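Side-chain contacts in probable transcriptional regulator (Rhodococcus jostii, PDB 3HIM), which probably binds regulatory DNA and controls transcription as a TetR-type regulator: residues Ala24-Phe29 and Ala111-Tyr116; Ala82-Ile87 and Leu93-Thr98; Ala162-Ser167 and Leu196-Cys201; Arg174-His179 and Arg185-Arg190. One frame throughout, in Å; residues are numbered along the deposited sequence.

Overall arrangement
Contact 1 is the one that joins the N-terminal, probably DNA-binding part to the C-terminal part: helix 16-32 meets helix 108-116 through buried aliphatic and aromatic groups. Contact 2 lies across the chain's centre from it, their centres 28 Å apart, at the surface, where the loop after helix 60-82 turns back onto helix 89-106. It alone has a hydrogen bond between its segments. Contacts 3 and 4 both tie helix 158-175 to helix 184-198, against the second subunit, and are buried and apolar, one made by a methionine and the other by aromatic rings on an isoleucine. Contact 2 touches both through helix 89-106, and contact 1 touches contact 4 where Tyr116 packs on Arg174.

Contact 1 (Ala24-Phe29 and Ala111-Tyr116); sequences AAIEVF and ARVGQY
Phe29, whose ring and CB both meet Val113, is fixed at its backbone by a short hydrogen bond of 2.6 Å from Phe29 N to Ala25 O. This helical bond keeps Phe29 one turn beyond Ala25, and Ala25 CB lies 3.9 Å above one face of the ring, toward its rim. Val113 reaches the same ring at its edge, near the ring plane, with CG1 3.7 Å from Phe29 CD2. The two side chains cross at about a right angle. The branches of the valine share the work: with CG1 anti to the backbone N (chi1 170°), CG2 lies anti to the carbonyl carbon and comes 3.9 Å from Phe29 CB and equally close to Ile26 O. Ile26 adds its own methyl, CG2, at 4.2 Å from Val113 CG2, a looser touch made at an oblique crossing. A valine suits this place because its two short branches can serve two neighbours at once, while phenylalanine offers an edge to one residue and a face to another. Ile67 of helix 60-82 packs on both Ile26 and Phe29, and Tyr34 meets the Phe29 ring edge-to-face. The contact thus brings helix 16-32, which precedes the predicted helix-turn-helix, against helix 108-116 of the C-terminal part, the junction through which TetR-family proteins commonly couple their two halves. Since only van der Waals touches make up the contact, with no directional bond between the two segments, its chemistry is consistent with an interface that could adjust by small shifts without breaking a polar link.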
loop_
_atom_site.group_PDB
_atom_site.type_symbol
_atom_site.label_atom_id
_atom_site.label_comp_id
_atom_site.label_asym_id
_atom_site.label_seq_id
_atom_site.Cartn_x
_atom_site.Cartn_y
_atom_site.Cartn_z
ATOM N N ALA B 24 -1.893 -12.461 -18.965
ATOM C CA ALA B 24 -0.938 -11.732 -19.807
ATOM C C ALA B 24 -1.099 -10.227 -19.637
ATOM O O ALA B 24 -0.107 -9.491 -19.609
ATOM C CB ALA B 24 -1.083 -12.116 -21.282
ATOM N N ALA B 25 -2.345 -9.769 -19.533
ATOM C CA ALA B 25 -2.595 -8.343 -19.349
ATOM C C ALA B 25 -1.991 -7.851 -18.023
ATOM O O ALA B 25 -1.466 -6.746 -17.957
ATOM C CB ALA B 25 -4.078 -8.030 -19.413
ATOM N N ILE B 26 -2.070 -8.669 -16.977
ATOM C CA ILE B 26 -1.500 -8.288 -15.687
ATOM C C ILE B 26 -0.007 -8.028 -15.828
ATOM O O ILE B 26 0.486 -6.962 -15.433
ATOM C CB ILE B 26 -1.796 -9.323 -14.597
ATOM C CG1 ILE B 26 -3.264 -9.210 -14.170
ATOM C CG2 ILE B 26 -0.829 -9.156 -13.365
ATOM C CD1 ILE B 26 -3.823 -10.495 -13.577
ATOM N N GLU B 27 0.698 -8.991 -16.416
ATOM C CA GLU B 27 2.118 -8.847 -16.690
ATOM C C GLU B 27 2.398 -7.579 -17.521
ATOM O O GLU B 27 3.256 -6.781 -17.157
ATOM C CB GLU B 27 2.656 -10.113 -17.375
ATOM N N VAL B 28 1.645 -7.376 -18.602
ATOM C CA VAL B 28 1.863 -6.229 -19.483
ATOM C C VAL B 28 1.485 -4.927 -18.774
ATOM O O VAL B 28 2.230 -3.933 -18.849
ATOM C CB VAL B 28 1.126 -6.371 -20.854
ATOM C CG1 VAL B 28 1.272 -5.107 -21.689
ATOM C CG2 VAL B 28 1.672 -7.554 -21.649
ATOM N N PHE B 29 0.349 -4.932 -18.073
ATOM C CA PHE B 29 -0.065 -3.760 -17.306
ATOM C C PHE B 29 1.004 -3.397 -16.269
ATOM O O PHE B 29 1.352 -2.230 -16.118
ATOM C CB PHE B 29 -1.431 -3.953 -16.640
ATOM C CG PHE B 29 -2.609 -3.941 -17.600
ATOM C CD1 PHE B 29 -2.506 -3.386 -18.886
ATOM C CD2 PHE B 29 -3.844 -4.469 -17.196
ATOM C CE1 PHE B 29 -3.604 -3.373 -19.745
ATOM C CE2 PHE B 29 -4.951 -4.448 -18.047
ATOM C CZ PHE B 29 -4.825 -3.905 -19.328
ATOM N N ALA B 111 -3.038 -8.103 -7.628
ATOM C CA ALA B 111 -3.552 -7.141 -6.625
ATOM C C ALA B 111 -3.188 -5.704 -7.004
ATOM O O ALA B 111 -4.041 -4.819 -6.963
ATOM C CB ALA B 111 -3.041 -7.471 -5.240
ATOM N N ARG B 112 -1.932 -5.481 -7.389
ATOM C CA ARG B 112 -1.498 -4.156 -7.812
ATOM C C ARG B 112 -2.328 -3.587 -8.974
ATOM O O ARG B 112 -2.758 -2.435 -8.928
ATOM C CB ARG B 112 -0.007 -4.172 -8.151
ATOM C CG ARG B 112 0.863 -4.144 -6.902
ATOM C CD ARG B 112 2.346 -4.096 -7.213
ATOM N NE ARG B 112 2.957 -5.416 -7.051
ATOM C CZ ARG B 112 3.557 -6.082 -8.027
ATOM N NH1 ARG B 112 3.645 -5.539 -9.237
ATOM N NH2 ARG B 112 4.084 -7.285 -7.795
ATOM N N VAL B 113 -2.564 -4.402 -10.000
ATOM C CA VAL B 113 -3.295 -3.956 -11.186
ATOM C C VAL B 113 -4.744 -3.619 -10.797
ATOM O O VAL B 113 -5.269 -2.561 -11.159
ATOM C CB VAL B 113 -3.219 -4.996 -12.353
ATOM C CG1 VAL B 113 -4.175 -4.632 -13.467
ATOM C CG2 VAL B 113 -1.772 -5.099 -12.903
ATOM N N GLY B 114 -5.351 -4.513 -10.021
ATOM C CA GLY B 114 -6.669 -4.293 -9.455
ATOM C C GLY B 114 -6.785 -3.045 -8.608
ATOM O O GLY B 114 -7.764 -2.332 -8.724
ATOM N N GLN B 115 -5.801 -2.787 -7.747
ATOM C CA GLN B 115 -5.875 -1.661 -6.813
ATOM C C GLN B 115 -5.485 -0.303 -7.428
ATOM O O GLN B 115 -6.143 0.691 -7.180
ATOM C CB GLN B 115 -5.034 -1.928 -5.555
ATOM N N TYR B 116 -4.427 -0.269 -8.235
ATOM C CA TYR B 116 -3.792 1.003 -8.570
ATOM C C TYR B 116 -4.443 1.691 -9.765
ATOM O O TYR B 116 -4.254 2.894 -9.970
ATOM C CB TYR B 116 -2.277 0.848 -8.808
ATOM C CG TYR B 116 -1.443 0.248 -7.667
ATOM C CD1 TYR B 116 -1.987 0.006 -6.401
ATOM C CD2 TYR B 116 -0.092 -0.052 -7.864
ATOM C CE1 TYR B 116 -1.215 -0.544 -5.372
ATOM C CE2 TYR B 116 0.693 -0.591 -6.842
ATOM C CZ TYR B 116 0.119 -0.848 -5.603
ATOM O OH TYR B 116 0.898 -1.380 -4.592
#

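Contact 2 (Ala82-Ile87 and Leu93-Thr98); sequences ADFPDI and LMSTVT
Ser95 and Ala82 form the tight part of this contact: Ser95 OG donates a hydrogen bond of 2.7 Å to Ala82 O. The hydroxyl lies in the carbonyl plane, on a lone pair, with a C=O...donor angle of 132°. A Ser95 chi1 of -176° swings OG away from the backbone N, which points it at the Ala82 carbonyl, at the start of segment 82-87. The small methyl of Ala82 lets the backbones close to 5.2 Å between Ala82 CA and Thr96 CA, and Ala82 CB rests 3.7 Å from Ser95 OG. Alongside, Thr96 CG2 packs against Asp83 CB at 3.7 Å. Thr96 divides its duties, since its OG1 bonds to Arg92 O within its own helix and leaves the methyl for the loop; the carboxylate of Asp83 likewise turns to a salt bridge with Arg92 NE. Once the hydroxyl of Ser95 is gone, as with an alanine here, Ala82 O would probably lack its hydrogen-bond mate and the loop its tie to helix 89-106. The outer side is far looser. Phe84 approaches only with CE2, 3.9 Å from Ser95 OG and oblique to the ring, and the residue is otherwise exposed. Beyond it a type I turn runs from Phe84 to Ile87, closed by a 3.0 Å bond from Ile87 N to Phe84 O. A small serine and alanine at the base, with an exposed turn beyond, make a compact helical hairpin, the kind of link that lets successive helices pack back on one another in the all-helical C-terminal domain of TetR-family proteins.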
loop_
_atom_site.group_PDB
_atom_site.type_symbol
_atom_site.label_atom_id
_atom_site.label_comp_id
_atom_site.label_asym_id
_atom_site.label_seq_id
_atom_site.Cartn_x
_atom_site.Cartn_y
_atom_site.Cartn_z
ATOM N N ALA B 82 -12.012 -18.352 5.242
ATOM C CA ALA B 82 -11.151 -18.466 6.421
ATOM C C ALA B 82 -11.875 -18.124 7.742
ATOM O O ALA B 82 -11.354 -18.398 8.830
ATOM C CB ALA B 82 -9.874 -17.629 6.248
ATOM N N ASP B 83 -13.074 -17.546 7.657
ATOM C CA ASP B 83 -13.804 -17.178 8.868
ATOM C C ASP B 83 -14.769 -18.286 9.307
ATOM O O ASP B 83 -15.453 -18.879 8.481
ATOM C CB ASP B 83 -14.549 -15.858 8.688
ATOM C CG ASP B 83 -15.093 -15.314 9.991
ATOM O OD1 ASP B 83 -14.471 -15.515 11.078
ATOM O OD2 ASP B 83 -16.159 -14.682 9.931
ATOM N N PHE B 84 -14.806 -18.565 10.608
ATOM C CA PHE B 84 -15.612 -19.661 11.132
ATOM C C PHE B 84 -16.365 -19.124 12.323
ATOM O O PHE B 84 -15.799 -18.997 13.414
ATOM C CB PHE B 84 -14.733 -20.844 11.546
ATOM C CG PHE B 84 -13.866 -21.366 10.448
ATOM C CD1 PHE B 84 -14.397 -22.162 9.445
ATOM C CD2 PHE B 84 -12.503 -21.057 10.414
ATOM C CE1 PHE B 84 -13.581 -22.663 8.414
ATOM C CE2 PHE B 84 -11.687 -21.546 9.391
ATOM C CZ PHE B 84 -12.232 -22.343 8.385
ATOM N N PRO B 85 -17.632 -18.746 12.114
ATOM C CA PRO B 85 -18.365 -18.103 13.204
ATOM C C PRO B 85 -18.629 -19.030 14.395
ATOM O O PRO B 85 -19.120 -18.580 15.415
ATOM C CB PRO B 85 -19.660 -17.652 12.525
ATOM C CG PRO B 85 -19.202 -17.370 11.115
ATOM C CD PRO B 85 -18.300 -18.543 10.818
ATOM N N ASP B 86 -18.271 -20.304 14.271
ATOM C CA ASP B 86 -18.406 -21.226 15.391
ATOM C C ASP B 86 -17.123 -21.376 16.238
ATOM O O ASP B 86 -17.046 -22.249 17.081
ATOM C CB ASP B 86 -18.929 -22.582 14.906
ATOM C CG ASP B 86 -18.033 -23.233 13.845
ATOM O OD1 ASP B 86 -16.972 -22.673 13.476
ATOM O OD2 ASP B 86 -18.413 -24.330 13.369
ATOM N N ILE B 87 -16.121 -20.528 16.023
ATOM C CA ILE B 87 -14.951 -20.538 16.913
ATOM C C ILE B 87 -14.771 -19.186 17.594
ATOM O O ILE B 87 -15.422 -18.212 17.209
ATOM C CB ILE B 87 -13.645 -20.992 16.211
ATOM C CG1 ILE B 87 -13.231 -20.004 15.113
ATOM C CG2 ILE B 87 -13.784 -22.453 15.693
ATOM C CD1 ILE B 87 -11.983 -20.419 14.366
ATOM N N LEU B 93 -9.845 -14.140 13.965
ATOM C CA LEU B 93 -8.959 -13.069 13.555
ATOM C C LEU B 93 -7.605 -13.591 13.080
ATOM O O LEU B 93 -7.107 -13.142 12.062
ATOM C CB LEU B 93 -8.794 -12.033 14.686
ATOM C CG LEU B 93 -8.136 -10.722 14.233
ATOM C CD1 LEU B 93 -9.048 -9.967 13.242
ATOM C CD2 LEU B 93 -7.747 -9.864 15.437
ATOM N N MET B 94 -7.017 -14.541 13.807
ATOM C CA MET B 94 -5.803 -15.185 13.330
ATOM C C MET B 94 -6.020 -15.748 11.920
ATOM O O MET B 94 -5.176 -15.594 11.034
ATOM C CB MET B 94 -5.353 -16.301 14.282
ATOM C CG MET B 94 -4.880 -15.828 15.675
ATOM S SD MET B 94 -4.597 -17.160 16.894
ATOM C CE MET B 94 -3.866 -18.433 15.867
ATOM N N SER B 95 -7.162 -16.390 11.712
ATOM C CA SER B 95 -7.386 -17.167 10.494
ATOM C C SER B 95 -7.585 -16.272 9.276
ATOM O O SER B 95 -6.999 -16.495 8.198
ATOM C CB SER B 95 -8.615 -18.079 10.674
ATOM O OG SER B 95 -8.793 -18.905 9.543
ATOM N N THR B 96 -8.425 -15.262 9.458
ATOM C CA THR B 96 -8.729 -14.349 8.374
ATOM C C THR B 96 -7.535 -13.455 8.049
ATOM O O THR B 96 -7.289 -13.206 6.867
ATOM C CB THR B 96 -9.929 -13.475 8.683
ATOM O OG1 THR B 96 -9.717 -12.829 9.947
ATOM C CG2 THR B 96 -11.214 -14.319 8.707
ATOM N N VAL B 97 -6.818 -12.965 9.084
ATOM C CA VAL B 97 -5.590 -12.179 8.857
ATOM C C VAL B 97 -4.533 -13.016 8.103
ATOM O O VAL B 97 -3.982 -12.554 7.092
ATOM C CB VAL B 97 -4.987 -11.545 10.169
ATOM C CG1 VAL B 97 -3.623 -10.905 9.885
ATOM C CG2 VAL B 97 -5.933 -10.486 10.743
ATOM N N THR B 98 -4.283 -14.241 8.571
ATOM C CA THR B 98 -3.420 -15.175 7.840
ATOM C C THR B 98 -3.797 -15.307 6.342
ATOM O O THR B 98 -2.944 -15.104 5.467
ATOM C CB THR B 98 -3.418 -16.587 8.472
ATOM O OG1 THR B 98 -2.987 -16.475 9.827
ATOM C CG2 THR B 98 -2.474 -17.548 7.704
#

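Contact 3 (Ala162-Ser167 and Leu196-Cys201); sequences ALAITS and LRMVGC
Ala164 and Met198 mark the nearest backbone approach of the two segments, with 8.9 Å between Ala164 CA and Met198 CA, a gap that a long side chain must span. Helix 184-198 stops here in a Schellman motif: Cys201 N bonds to Leu196 O at 3.0 Å and Gly200 N to Arg197 O at 3.1 Å. Gly200 is the C-prime residue, where a positive phi of 69° is easily taken up without a side chain. Segment 162-167 stays helical throughout. The two helices, with their copies in the second subunit, are consistent with the four-helix dimer bundle common in TetR-family proteins; Leu194 of the second subunit packs on Ala164, and Arg197 hydrogen-bonds to Met198 O of that subunit. Between the helices, Met198 supplies the filling. An extended chi2 (-176°) carries the sulfur of its flexible thioether chain out to Ala164, and the bend at chi3 (-94°) then turns the methyl CE toward Ile165. The small alanine makes room for the sulfur, with Ala164 CB 4.1 Å from Met198 SD. Ile165, branched and apolar, takes the methyl more loosely, Ile165 CG1 lying 4.5 Å from Met198 CE.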
loop_
_atom_site.group_PDB
_atom_site.type_symbol
_atom_site.label_atom_id
_atom_site.label_comp_id
_atom_site.label_asym_id
_atom_site.label_seq_id
_atom_site.Cartn_x
_atom_site.Cartn_y
_atom_site.Cartn_z
ATOM N N ALA B 162 -10.187 -2.331 11.873
ATOM C CA ALA B 162 -10.466 -2.991 10.599
ATOM C C ALA B 162 -9.738 -2.309 9.436
ATOM O O ALA B 162 -9.105 -2.996 8.636
ATOM C CB ALA B 162 -11.967 -3.066 10.347
ATOM N N LEU B 163 -9.788 -0.969 9.367
ATOM C CA LEU B 163 -8.980 -0.214 8.380
ATOM C C LEU B 163 -7.505 -0.592 8.467
ATOM O O LEU B 163 -6.905 -0.970 7.456
ATOM C CB LEU B 163 -9.110 1.309 8.508
ATOM C CG LEU B 163 -7.980 2.137 7.814
ATOM C CD1 LEU B 163 -8.039 2.065 6.246
ATOM C CD2 LEU B 163 -7.976 3.596 8.243
ATOM N N ALA B 164 -6.924 -0.522 9.665
ATOM C CA ALA B 164 -5.496 -0.779 9.768
ATOM C C ALA B 164 -5.135 -2.175 9.261
ATOM O O ALA B 164 -4.122 -2.351 8.580
ATOM C CB ALA B 164 -4.990 -0.554 11.176
ATOM N N ILE B 165 -5.958 -3.169 9.588
ATOM C CA ILE B 165 -5.695 -4.529 9.146
ATOM C C ILE B 165 -5.824 -4.662 7.623
ATOM O O ILE B 165 -5.004 -5.301 6.961
ATOM C CB ILE B 165 -6.610 -5.554 9.884
ATOM C CG1 ILE B 165 -6.135 -5.753 11.328
ATOM C CG2 ILE B 165 -6.636 -6.893 9.141
ATOM C CD1 ILE B 165 -7.225 -6.291 12.264
ATOM N N THR B 166 -6.850 -4.042 7.057
ATOM C CA THR B 166 -7.078 -4.160 5.626
ATOM C C THR B 166 -5.946 -3.406 4.914
ATOM O O THR B 166 -5.404 -3.883 3.906
ATOM C CB THR B 166 -8.463 -3.640 5.219
ATOM O OG1 THR B 166 -8.583 -2.286 5.625
ATOM C CG2 THR B 166 -9.523 -4.391 5.947
ATOM N N SER B 167 -5.562 -2.267 5.488
ATOM C CA SER B 167 -4.466 -1.476 4.963
ATOM C C SER B 167 -3.118 -2.248 4.931
ATOM O O SER B 167 -2.394 -2.232 3.914
ATOM C CB SER B 167 -4.355 -0.162 5.734
ATOM O OG SER B 167 -3.133 0.441 5.416
ATOM N N LEU B 196 -3.852 -8.987 16.794
ATOM C CA LEU B 196 -4.396 -9.339 18.109
ATOM C C LEU B 196 -4.067 -8.248 19.103
ATOM O O LEU B 196 -4.942 -7.845 19.875
ATOM C CB LEU B 196 -3.904 -10.707 18.579
ATOM C CG LEU B 196 -4.486 -11.857 17.757
ATOM C CD1 LEU B 196 -3.725 -13.152 18.067
ATOM C CD2 LEU B 196 -5.993 -12.052 17.972
ATOM N N ARG B 197 -2.836 -7.733 19.051
ATOM C CA ARG B 197 -2.418 -6.660 19.947
ATOM C C ARG B 197 -3.210 -5.371 19.724
ATOM O O ARG B 197 -3.591 -4.690 20.686
ATOM C CB ARG B 197 -0.916 -6.387 19.816
ATOM C CG ARG B 197 -0.042 -7.375 20.555
ATOM C CD ARG B 197 0.177 -6.908 21.976
ATOM N NE ARG B 197 1.115 -7.733 22.747
ATOM C CZ ARG B 197 2.398 -7.439 22.962
ATOM N NH1 ARG B 197 2.950 -6.356 22.440
ATOM N NH2 ARG B 197 3.142 -8.245 23.705
ATOM N N MET B 198 -3.442 -5.056 18.454
ATOM C CA MET B 198 -4.209 -3.897 18.046
ATOM C C MET B 198 -5.618 -3.920 18.642
ATOM O O MET B 198 -6.110 -2.887 19.107
ATOM C CB MET B 198 -4.301 -3.829 16.515
ATOM C CG MET B 198 -3.123 -3.106 15.861
ATOM S SD MET B 198 -3.365 -2.966 14.071
ATOM C CE MET B 198 -2.480 -4.445 13.573
ATOM N N VAL B 199 -6.274 -5.079 18.620
ATOM C CA VAL B 199 -7.652 -5.125 19.117
ATOM C C VAL B 199 -7.694 -5.411 20.618
ATOM O O VAL B 199 -8.766 -5.638 21.186
ATOM C CB VAL B 199 -8.557 -6.089 18.323
ATOM C CG1 VAL B 199 -8.628 -5.648 16.888
ATOM C CG2 VAL B 199 -8.065 -7.529 18.438
ATOM N N GLY B 200 -6.512 -5.390 21.237
ATOM C CA GLY B 200 -6.360 -5.504 22.687
ATOM C C GLY B 200 -6.707 -6.869 23.225
ATOM O O GLY B 200 -7.189 -6.987 24.351
ATOM N N CYS B 201 -6.491 -7.903 22.412
ATOM C CA CYS B 201 -6.581 -9.306 22.864
ATOM C C CYS B 201 -5.359 -9.686 23.718
ATOM O O CYS B 201 -4.248 -9.184 23.478
ATOM C CB CYS B 201 -6.667 -10.245 21.656
ATOM S SG CYS B 201 -7.019 -11.998 22.064
#

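Contact 4 (Arg174-His179 and Arg185-Arg190); sequences RWFPSH and RIIAAR
Trp175 and Ile187 meet from opposite directions, the indole edge-on to the aliphatic chain, at the turn between two successive helices of the TetR-type C-terminal domain. The benzene end of the indole does the touching: Trp175 CH2 is 3.8 Å from Ile187 CG1, which lies in the ring plane, and Trp175 CZ2 is 3.9 Å from the same carbon. Ile187 CD1 continues along this edge, 3.9 Å from Trp175 CH2. The ring arrives there because Trp175 CG sits between the backbone N and the carbonyl carbon (chi1 61°), which carries the indole over toward helix 184-198. Ile187 in turn sends CG1 anti to its backbone N (chi1 -175°) and leaves the CG2 branch for Phe176, whose CE2 stands 4.3 Å from Ile187 CG2, oblique to the ring. One beta-branched residue thus serves two aromatic neighbours, and the large rings reach across where the backbones stay 9.4 Å apart between Phe176 CA and Ile187 CA. With an alanine in place of Trp175, the CG1 and CD1 end of Ile187 would probably lose its aromatic neighbour and a gap would be likely to open between the end of helix 158-175 and helix 184-198. Leu163 of the second subunit packs on both Trp175 and Ile187, while Val101 of helix 89-106 also touches Ile187, placing the pair between the subunit interface and the core. The aromatic residues are also layered locally: Phe176 CB lies 4.0 Å above one face of the indole, and beyond a cis peptide bond Pro177 CB sits 3.9 Å above the centre of the Phe176 ring.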
loop_
_atom_site.group_PDB
_atom_site.type_symbol
_atom_site.label_atom_id
_atom_site.label_comp_id
_atom_site.label_asym_id
_atom_site.label_seq_id
_atom_site.Cartn_x
_atom_site.Cartn_y
_atom_site.Cartn_z
ATOM N N ARG B 174 2.402 -4.265 -2.359
ATOM C CA ARG B 174 3.362 -3.269 -2.827
ATOM C C ARG B 174 4.793 -3.694 -2.548
ATOM O O ARG B 174 5.594 -3.723 -3.465
ATOM C CB ARG B 174 3.103 -1.900 -2.178
ATOM C CG ARG B 174 4.006 -0.757 -2.706
ATOM C CD ARG B 174 3.779 0.563 -1.923
ATOM N NE ARG B 174 3.997 0.342 -0.490
ATOM C CZ ARG B 174 5.189 0.256 0.085
ATOM N NH1 ARG B 174 6.309 0.424 -0.628
ATOM N NH2 ARG B 174 5.270 0.012 1.381
ATOM N N TRP B 175 5.111 -4.032 -1.295
ATOM C CA TRP B 175 6.526 -4.200 -0.889
ATOM C C TRP B 175 7.040 -5.623 -0.941
ATOM O O TRP B 175 8.247 -5.839 -0.932
ATOM C CB TRP B 175 6.812 -3.612 0.511
ATOM C CG TRP B 175 6.020 -4.262 1.638
ATOM C CD1 TRP B 175 4.861 -3.787 2.211
ATOM C CD2 TRP B 175 6.328 -5.481 2.325
ATOM N NE1 TRP B 175 4.422 -4.647 3.196
ATOM C CE2 TRP B 175 5.307 -5.687 3.298
ATOM C CE3 TRP B 175 7.356 -6.423 2.218
ATOM C CZ2 TRP B 175 5.295 -6.793 4.149
ATOM C CZ3 TRP B 175 7.334 -7.535 3.062
ATOM C CH2 TRP B 175 6.314 -7.704 4.022
ATOM N N PHE B 176 6.138 -6.596 -0.957
ATOM C CA PHE B 176 6.554 -7.990 -0.853
ATOM C C PHE B 176 7.067 -8.499 -2.210
ATOM O O PHE B 176 6.557 -8.098 -3.241
ATOM C CB PHE B 176 5.378 -8.820 -0.356
ATOM C CG PHE B 176 5.681 -10.273 -0.157
ATOM C CD1 PHE B 176 5.557 -11.172 -1.214
ATOM C CD2 PHE B 176 6.056 -10.744 1.093
ATOM C CE1 PHE B 176 5.827 -12.521 -1.041
ATOM C CE2 PHE B 176 6.335 -12.107 1.283
ATOM C CZ PHE B 176 6.217 -12.990 0.218
ATOM N N PRO B 177 8.104 -9.360 -2.216
ATOM C CA PRO B 177 8.925 -9.827 -1.090
ATOM C C PRO B 177 10.047 -8.860 -0.714
ATOM O O PRO B 177 10.551 -8.136 -1.577
ATOM C CB PRO B 177 9.544 -11.117 -1.620
ATOM C CG PRO B 177 9.617 -10.926 -3.102
ATOM C CD PRO B 177 8.460 -10.031 -3.481
ATOM N N SER B 178 10.439 -8.866 0.562
ATOM C CA SER B 178 11.586 -8.085 1.038
ATOM C C SER B 178 12.686 -9.070 1.420
ATOM O O SER B 178 12.476 -10.292 1.384
ATOM C CB SER B 178 11.196 -7.244 2.249
ATOM O OG SER B 178 10.976 -8.088 3.368
ATOM N N HIS B 179 13.850 -8.560 1.805
ATOM C CA HIS B 179 14.909 -9.444 2.296
ATOM C C HIS B 179 14.491 -10.182 3.563
ATOM O O HIS B 179 14.756 -11.380 3.704
ATOM C CB HIS B 179 16.211 -8.686 2.512
ATOM C CG HIS B 179 16.813 -8.171 1.246
ATOM N ND1 HIS B 179 17.323 -9.006 0.273
ATOM C CD2 HIS B 179 16.988 -6.907 0.791
ATOM C CE1 HIS B 179 17.795 -8.277 -0.724
ATOM N NE2 HIS B 179 17.602 -7.000 -0.433
ATOM N N ARG B 185 4.094 -17.036 4.869
ATOM C CA ARG B 185 3.692 -17.603 6.153
ATOM C C ARG B 185 4.307 -16.813 7.303
ATOM O O ARG B 185 3.641 -16.584 8.302
ATOM C CB ARG B 185 4.070 -19.082 6.234
ATOM C CG ARG B 185 3.348 -19.938 5.181
ATOM C CD ARG B 185 4.002 -21.303 5.003
ATOM N NE ARG B 185 5.454 -21.181 5.045
ATOM C CZ ARG B 185 6.308 -22.164 4.780
ATOM N NH1 ARG B 185 5.868 -23.367 4.421
ATOM N NH2 ARG B 185 7.613 -21.931 4.864
ATOM N N ILE B 186 5.555 -16.371 7.137
ATOM C CA ILE B 186 6.246 -15.577 8.164
ATOM C C ILE B 186 5.593 -14.183 8.323
ATOM O O ILE B 186 5.272 -13.744 9.438
ATOM C CB ILE B 186 7.788 -15.472 7.881
ATOM C CG1 ILE B 186 8.430 -16.865 7.918
ATOM C CG2 ILE B 186 8.468 -14.501 8.857
ATOM C CD1 ILE B 186 9.937 -16.917 7.545
ATOM N N ILE B 187 5.365 -13.488 7.217
ATOM C CA ILE B 187 4.745 -12.181 7.350
ATOM C C ILE B 187 3.331 -12.278 7.952
ATOM O O ILE B 187 2.978 -11.497 8.842
ATOM C CB ILE B 187 4.815 -11.319 6.046
ATOM C CG1 ILE B 187 4.258 -9.908 6.306
ATOM C CG2 ILE B 187 4.070 -11.991 4.898
ATOM C CD1 ILE B 187 4.956 -9.138 7.423
ATOM N N ALA B 188 2.547 -13.262 7.529
ATOM C CA ALA B 188 1.209 -13.402 8.084
ATOM C C ALA B 188 1.283 -13.628 9.594
ATOM O O ALA B 188 0.508 -13.033 10.353
ATOM C CB ALA B 188 0.448 -14.517 7.389
ATOM N N ALA B 189 2.227 -14.463 10.033
ATOM C CA ALA B 189 2.342 -14.784 11.449
ATOM C C ALA B 189 2.654 -13.527 12.245
ATOM O O ALA B 189 2.059 -13.287 13.299
ATOM C CB ALA B 189 3.413 -15.861 11.690
ATOM N N ARG B 190 3.587 -12.727 11.737
ATOM C CA ARG B 190 3.917 -11.440 12.358
ATOM C C ARG B 190 2.721 -10.488 12.437
ATOM O O ARG B 190 2.502 -9.817 13.463
ATOM C CB ARG B 190 5.059 -10.780 11.601
ATOM C CG ARG B 190 6.350 -10.726 12.357
ATOM C CD ARG B 190 7.020 -12.053 12.518
ATOM N NE ARG B 190 6.418 -12.895 13.563
ATOM C CZ ARG B 190 6.595 -14.209 13.598
ATOM N NH1 ARG B 190 7.363 -14.774 12.673
ATOM N NH2 ARG B 190 6.021 -14.954 14.527
#